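Local coordinates for protein PAN2-PAN3 deadenylation complex catalytic subunit pan2 (Neurospora crassa, PDB 4CZX) that probably serves as the catalytic subunit of the PAN deadenylation complex, shortening mRNA poly(A) tails, and is represented here by its N-terminal WD40 beta-propeller domain, at residues K186-H191 / M234-P239; F204-G209 / T271-P276. All coordinates share one frame; numbering follows the deposited sequence.

Contact 1 of 2, residues K186-H191 / M234-P239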
loop_
_atom_site.group_PDB
_atom_site.type_symbol
_atom_site.label_atom_id
_atom_site.label_comp_id
_atom_site.label_asym_id
_atom_site.label_seq_id
_atom_site.Cartn_x
_atom_site.Cartn_y
_atom_site.Cartn_z
ATOM N N LYS A 186 9.244 36.734 -39.115
ATOM C CA LYS A 186 8.768 38.043 -38.687
ATOM C C LYS A 186 8.498 38.041 -37.184
ATOM O O LYS A 186 8.014 37.046 -36.648
ATOM C CB LYS A 186 7.501 38.407 -39.461
ATOM C CG LYS A 186 6.792 39.664 -39.012
ATOM C CD LYS A 186 7.449 40.899 -39.581
ATOM C CE LYS A 186 6.421 41.996 -39.834
ATOM N NZ LYS A 186 7.058 43.241 -40.336
ATOM N N GLN A 187 8.831 39.137 -36.505
ATOM C CA GLN A 187 8.503 39.293 -35.092
ATOM C C GLN A 187 7.479 40.416 -34.916
ATOM O O GLN A 187 7.616 41.491 -35.516
ATOM C CB GLN A 187 9.770 39.564 -34.272
ATOM C CG GLN A 187 10.853 38.505 -34.479
ATOM C CD GLN A 187 11.998 38.595 -33.484
ATOM O OE1 GLN A 187 13.119 38.958 -33.845
ATOM N NE2 GLN A 187 11.729 38.240 -32.229
ATOM N N TRP A 188 6.458 40.157 -34.107
ATOM C CA TRP A 188 5.366 41.094 -33.890
ATOM C C TRP A 188 5.279 41.455 -32.411
ATOM O O TRP A 188 5.191 40.571 -31.559
ATOM C CB TRP A 188 4.055 40.468 -34.392
ATOM C CG TRP A 188 2.794 41.238 -34.124
ATOM C CD1 TRP A 188 2.600 42.588 -34.258
ATOM C CD2 TRP A 188 1.546 40.696 -33.683
ATOM N NE1 TRP A 188 1.307 42.913 -33.922
ATOM C CE2 TRP A 188 0.639 41.769 -33.567
ATOM C CE3 TRP A 188 1.107 39.400 -33.369
ATOM C CZ2 TRP A 188 -0.680 41.589 -33.152
ATOM C CZ3 TRP A 188 -0.203 39.225 -32.954
ATOM C CH2 TRP A 188 -1.080 40.316 -32.844
ATOM N N GLN A 189 5.314 42.747 -32.099
ATOM C CA GLN A 189 5.200 43.172 -30.705
ATOM C C GLN A 189 3.728 43.241 -30.315
ATOM O O GLN A 189 3.045 44.216 -30.612
ATOM C CB GLN A 189 5.871 44.527 -30.486
ATOM C CG GLN A 189 5.920 44.921 -29.027
ATOM C CD GLN A 189 6.930 44.112 -28.262
ATOM O OE1 GLN A 189 8.106 44.076 -28.623
ATOM N NE2 GLN A 189 6.482 43.440 -27.204
ATOM N N ALA A 190 3.232 42.201 -29.658
ATOM C CA ALA A 190 1.809 42.133 -29.354
ATOM C C ALA A 190 1.485 42.853 -28.051
ATOM O O ALA A 190 0.661 43.766 -28.027
ATOM C CB ALA A 190 1.348 40.680 -29.298
ATOM N N HIS A 191 2.130 42.447 -26.964
ATOM C CA HIS A 191 1.887 43.081 -25.673
ATOM C C HIS A 191 3.203 43.380 -24.966
ATOM O O HIS A 191 4.256 42.901 -25.375
ATOM C CB HIS A 191 0.986 42.190 -24.811
ATOM C CG HIS A 191 -0.284 41.793 -25.496
ATOM N ND1 HIS A 191 -1.474 42.465 -25.312
ATOM C CD2 HIS A 191 -0.543 40.806 -26.390
ATOM C CE1 HIS A 191 -2.412 41.906 -26.058
ATOM N NE2 HIS A 191 -1.872 40.900 -26.724
ATOM N N MET A 234 1.025 39.655 -43.890
ATOM C CA MET A 234 2.102 39.804 -42.900
ATOM C C MET A 234 2.286 41.216 -42.348
ATOM O O MET A 234 3.389 41.756 -42.380
ATOM C CB MET A 234 3.431 39.325 -43.488
ATOM C CG MET A 234 3.469 37.833 -43.788
ATOM S SD MET A 234 3.392 36.827 -42.290
ATOM C CE MET A 234 5.108 36.825 -41.790
ATOM N N SER A 235 1.213 41.803 -41.826
ATOM C CA SER A 235 1.300 43.114 -41.194
ATOM C C SER A 235 0.289 43.232 -40.059
ATOM O O SER A 235 -0.717 42.524 -40.034
ATOM C CB SER A 235 1.082 44.239 -42.221
ATOM O OG SER A 235 -0.267 44.286 -42.653
ATOM N N ALA A 236 0.553 44.137 -39.125
ATOM C CA ALA A 236 -0.346 44.315 -37.994
ATOM C C ALA A 236 -1.647 44.954 -38.459
ATOM O O ALA A 236 -1.675 45.687 -39.445
ATOM C CB ALA A 236 0.312 45.164 -36.900
ATOM N N MET A 237 -2.726 44.660 -37.747
ATOM C CA MET A 237 -4.018 45.275 -38.006
ATOM C C MET A 237 -4.417 46.124 -36.809
ATOM O O MET A 237 -3.734 46.120 -35.780
ATOM C CB MET A 237 -5.073 44.202 -38.298
ATOM C CG MET A 237 -4.891 43.530 -39.659
ATOM S SD MET A 237 -5.934 42.075 -39.909
ATOM C CE MET A 237 -7.550 42.749 -39.539
ATOM N N ASN A 238 -5.511 46.865 -36.945
ATOM C CA ASN A 238 -6.039 47.633 -35.826
ATOM C C ASN A 238 -6.476 46.679 -34.724
ATOM O O ASN A 238 -7.064 45.634 -35.003
ATOM C CB ASN A 238 -7.216 48.511 -36.254
ATOM C CG ASN A 238 -6.802 49.648 -37.186
ATOM O OD1 ASN A 238 -5.779 50.305 -36.979
ATOM N ND2 ASN A 238 -7.604 49.882 -38.211
ATOM N N PRO A 239 -6.185 47.030 -33.472
ATOM C CA PRO A 239 -6.633 46.166 -32.374
ATOM C C PRO A 239 -8.153 46.180 -32.240
ATOM O O PRO A 239 -8.803 47.121 -32.706
ATOM C CB PRO A 239 -5.955 46.777 -31.145
ATOM C CG PRO A 239 -5.632 48.172 -31.534
ATOM C CD PRO A 239 -5.358 48.151 -33.000
#
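Lys186 and Trp188 on strand 184-189 meet Met234 and Ala236 at the outer strand of the next blade, a blade-to-blade contact of the WD40 beta-propeller. The backbones stay well apart, with Trp188 CA 7.7 Å from Ala236 CA, and side chains bridge the gap. Met234 approaches with its terminal methyl: its chain bends at chi2 and chi3, which turns the end back toward the neighbouring blade and sets CE 3.7 Å from Lys186 CB. The lysine is therefore touched at the root of its side chain, while its aliphatic length runs on past the methionine backbone, Lys186 CE lying 4.0 Å from Met234 O. The Met234 side chain also touches Ile176 and Tyr164. Met234 and Ser235 together face Asp230, which defines a G1 beta bulge where the strand begins.

Two residues further on, Trp188 holds CG anti to its backbone N (chi1 174°), and its indole presents NE1 and CD1 to Ala236 while the six-membered ring lies farther from that methyl. One face of this indole carries Ala190 CB from its own segment, 4.1 Å above the plane, and Phe229 meets the indole with planes at about 45°. The methyl of Ala236 comes in obliquely at the pyrrole part of the indole, where Ala236 CB lies 3.9 Å from Trp188 NE1 and 4.3 Å from Trp188 CD1.

Contact 2 of 2, residues F204-G209 / T271-P276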
loop_
_atom_site.group_PDB
_atom_site.type_symbol
_atom_site.label_atom_id
_atom_site.label_comp_id
_atom_site.label_asym_id
_atom_site.label_seq_id
_atom_site.Cartn_x
_atom_site.Cartn_y
_atom_site.Cartn_z
ATOM N N PHE A 204 -5.298 35.169 -39.805
ATOM C CA PHE A 204 -5.101 36.073 -38.670
ATOM C C PHE A 204 -4.359 35.468 -37.490
ATOM O O PHE A 204 -4.413 34.261 -37.256
ATOM C CB PHE A 204 -6.449 36.583 -38.143
ATOM C CG PHE A 204 -7.276 37.305 -39.170
ATOM C CD1 PHE A 204 -7.063 38.649 -39.435
ATOM C CD2 PHE A 204 -8.278 36.641 -39.855
ATOM C CE1 PHE A 204 -7.839 39.312 -40.392
ATOM C CE2 PHE A 204 -9.051 37.300 -40.812
ATOM C CZ PHE A 204 -8.828 38.634 -41.068
ATOM N N ILE A 205 -3.675 36.332 -36.741
ATOM C CA ILE A 205 -3.319 36.034 -35.357
ATOM C C ILE A 205 -4.081 36.973 -34.432
ATOM O O ILE A 205 -4.247 38.158 -34.746
ATOM C CB ILE A 205 -1.818 36.200 -35.068
ATOM C CG1 ILE A 205 -0.965 35.626 -36.198
ATOM C CG2 ILE A 205 -1.468 35.582 -33.695
ATOM C CD1 ILE A 205 0.519 35.880 -35.997
ATOM N N VAL A 206 -4.550 36.445 -33.304
ATOM C CA VAL A 206 -5.156 37.276 -32.272
ATOM C C VAL A 206 -4.554 36.922 -30.910
ATOM O O VAL A 206 -4.308 35.752 -30.607
ATOM C CB VAL A 206 -6.696 37.130 -32.233
ATOM C CG1 VAL A 206 -7.347 37.906 -33.372
ATOM C CG2 VAL A 206 -7.109 35.642 -32.248
ATOM N N THR A 207 -4.276 37.936 -30.093
ATOM C CA THR A 207 -3.692 37.679 -28.782
ATOM C C THR A 207 -4.324 38.520 -27.694
ATOM O O THR A 207 -4.856 39.608 -27.957
ATOM C CB THR A 207 -2.163 37.946 -28.737
ATOM O OG1 THR A 207 -1.909 39.336 -28.988
ATOM C CG2 THR A 207 -1.414 37.071 -29.746
ATOM N N CYS A 208 -4.249 37.993 -26.474
ATOM C CA CYS A 208 -4.567 38.733 -25.261
ATOM C C CYS A 208 -3.314 38.789 -24.392
ATOM O O CYS A 208 -2.528 37.855 -24.386
ATOM C CB CYS A 208 -5.703 38.056 -24.489
ATOM S SG CYS A 208 -7.224 37.875 -25.420
ATOM N N GLY A 209 -3.114 39.875 -23.657
ATOM C CA GLY A 209 -1.938 39.944 -22.815
ATOM C C GLY A 209 -1.896 41.241 -22.035
ATOM O O GLY A 209 -2.925 41.910 -21.889
ATOM N N THR A 271 -17.048 39.148 -32.228
ATOM C CA THR A 271 -16.748 40.377 -32.956
ATOM C C THR A 271 -16.061 40.143 -34.286
ATOM O O THR A 271 -15.050 39.442 -34.360
ATOM C CB THR A 271 -15.841 41.305 -32.128
ATOM O OG1 THR A 271 -16.419 41.511 -30.834
ATOM C CG2 THR A 271 -15.660 42.649 -32.828
ATOM N N ASP A 272 -16.603 40.743 -35.340
ATOM C CA ASP A 272 -15.942 40.676 -36.630
ATOM C C ASP A 272 -14.687 41.529 -36.603
ATOM O O ASP A 272 -14.743 42.716 -36.291
ATOM C CB ASP A 272 -16.856 41.135 -37.761
ATOM C CG ASP A 272 -16.152 41.112 -39.096
ATOM O OD1 ASP A 272 -15.427 42.083 -39.389
ATOM O OD2 ASP A 272 -16.304 40.123 -39.842
ATOM N N LEU A 273 -13.559 40.913 -36.943
ATOM C CA LEU A 273 -12.268 41.587 -36.912
ATOM C C LEU A 273 -12.210 42.776 -37.863
ATOM O O LEU A 273 -11.574 43.784 -37.563
ATOM C CB LEU A 273 -11.149 40.611 -37.266
ATOM C CG LEU A 273 -10.918 39.498 -36.236
ATOM C CD1 LEU A 273 -9.667 38.697 -36.573
ATOM C CD2 LEU A 273 -10.811 40.098 -34.847
ATOM N N LEU A 274 -12.872 42.649 -39.008
ATOM C CA LEU A 274 -12.780 43.658 -40.064
ATOM C C LEU A 274 -13.613 44.902 -39.753
ATOM O O LEU A 274 -13.312 45.992 -40.243
ATOM C CB LEU A 274 -13.205 43.054 -41.401
ATOM C CG LEU A 274 -12.374 41.829 -41.793
ATOM C CD1 LEU A 274 -12.901 41.175 -43.058
ATOM C CD2 LEU A 274 -10.910 42.206 -41.950
ATOM N N ASN A 275 -14.663 44.738 -38.951
ATOM C CA ASN A 275 -15.393 45.886 -38.415
ATOM C C ASN A 275 -16.050 45.591 -37.076
ATOM O O ASN A 275 -17.108 44.959 -37.021
ATOM C CB ASN A 275 -16.460 46.382 -39.387
ATOM C CG ASN A 275 -17.417 47.362 -38.728
ATOM O OD1 ASN A 275 -16.997 48.397 -38.201
ATOM N ND2 ASN A 275 -18.703 47.027 -38.728
ATOM N N PRO A 276 -15.425 46.079 -35.994
ATOM C CA PRO A 276 -15.786 45.797 -34.599
ATOM C C PRO A 276 -17.106 46.419 -34.166
ATOM O O PRO A 276 -17.591 46.090 -33.084
ATOM C CB PRO A 276 -14.629 46.416 -33.800
ATOM C CG PRO A 276 -13.529 46.623 -34.785
ATOM C CD PRO A 276 -14.216 46.912 -36.083
#
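The Phe204 ring has the CD1 methyl of Leu273 over one face, 3.8 Å above its plane and displaced toward the rim. The methyl sits 4.0 Å from the ring centroid and 18° off the ring normal, which meets the definition of a CH-pi contact. Its closest ring atom is CG, with Leu273 CD1 to Phe204 CG at 3.8 Å, so the methyl rests near the root of the ring. Leu274 CD2 approaches the far end obliquely, 4.2 Å from Phe204 CZ. Around the ring, Met237 supplies a further neighbour.

Leu273 CD1 has a second partner on the same strand: Val206 CG1 lies 4.0 Å from it. Phe204 and Val206, two residues apart in strand 204-210, thus share one methyl. In Phe204, CG is anti to the carbonyl carbon (chi1 -58°), directing the ring toward the turn that follows strand 267-272.

That turn is organised by Asp272. Its OD1 accepts from Asn275 N at 2.8 Å through the anti lone pair, forming an Asx motif, and receives a weak bond from Leu274 N; OD2 is held by Thr257 OG1. These bonds shape the backbone that carries both leucines. Leu273 also touches Met251 of its own blade and Val240 on the outer strand of the neighbouring blade; with Phe204 and Val206 these contacts pack the turn against that blade. With every group touching across the interface apolar, and 169 Å² buried between the segments, cohesion here rests on dispersion and hydrophobic burial, while polar bonds order the turn behind it.

Overall arrangement
Contacts 1 and 2 sit on the same side of the chain's centre, with their own centres 11 Å apart, and both draw on the four-stranded sheet built from strands 194-200, 204-210, 225-230 and 235-241. Contact 1 joins this blade to the preceding one and contact 2 joins it to the following one. Two bridges link them directly: His191 NE2 lies 2.8 Å from Thr207 OG1, a probable hydrogen bond, and Met237 SD packs 3.4 Å from Phe204 CE1. His191 ND1 is further held by Asp223. The metal-dependent exonuclease site belongs to another domain of the full-length protein, so both contacts concern the propeller's blade packing.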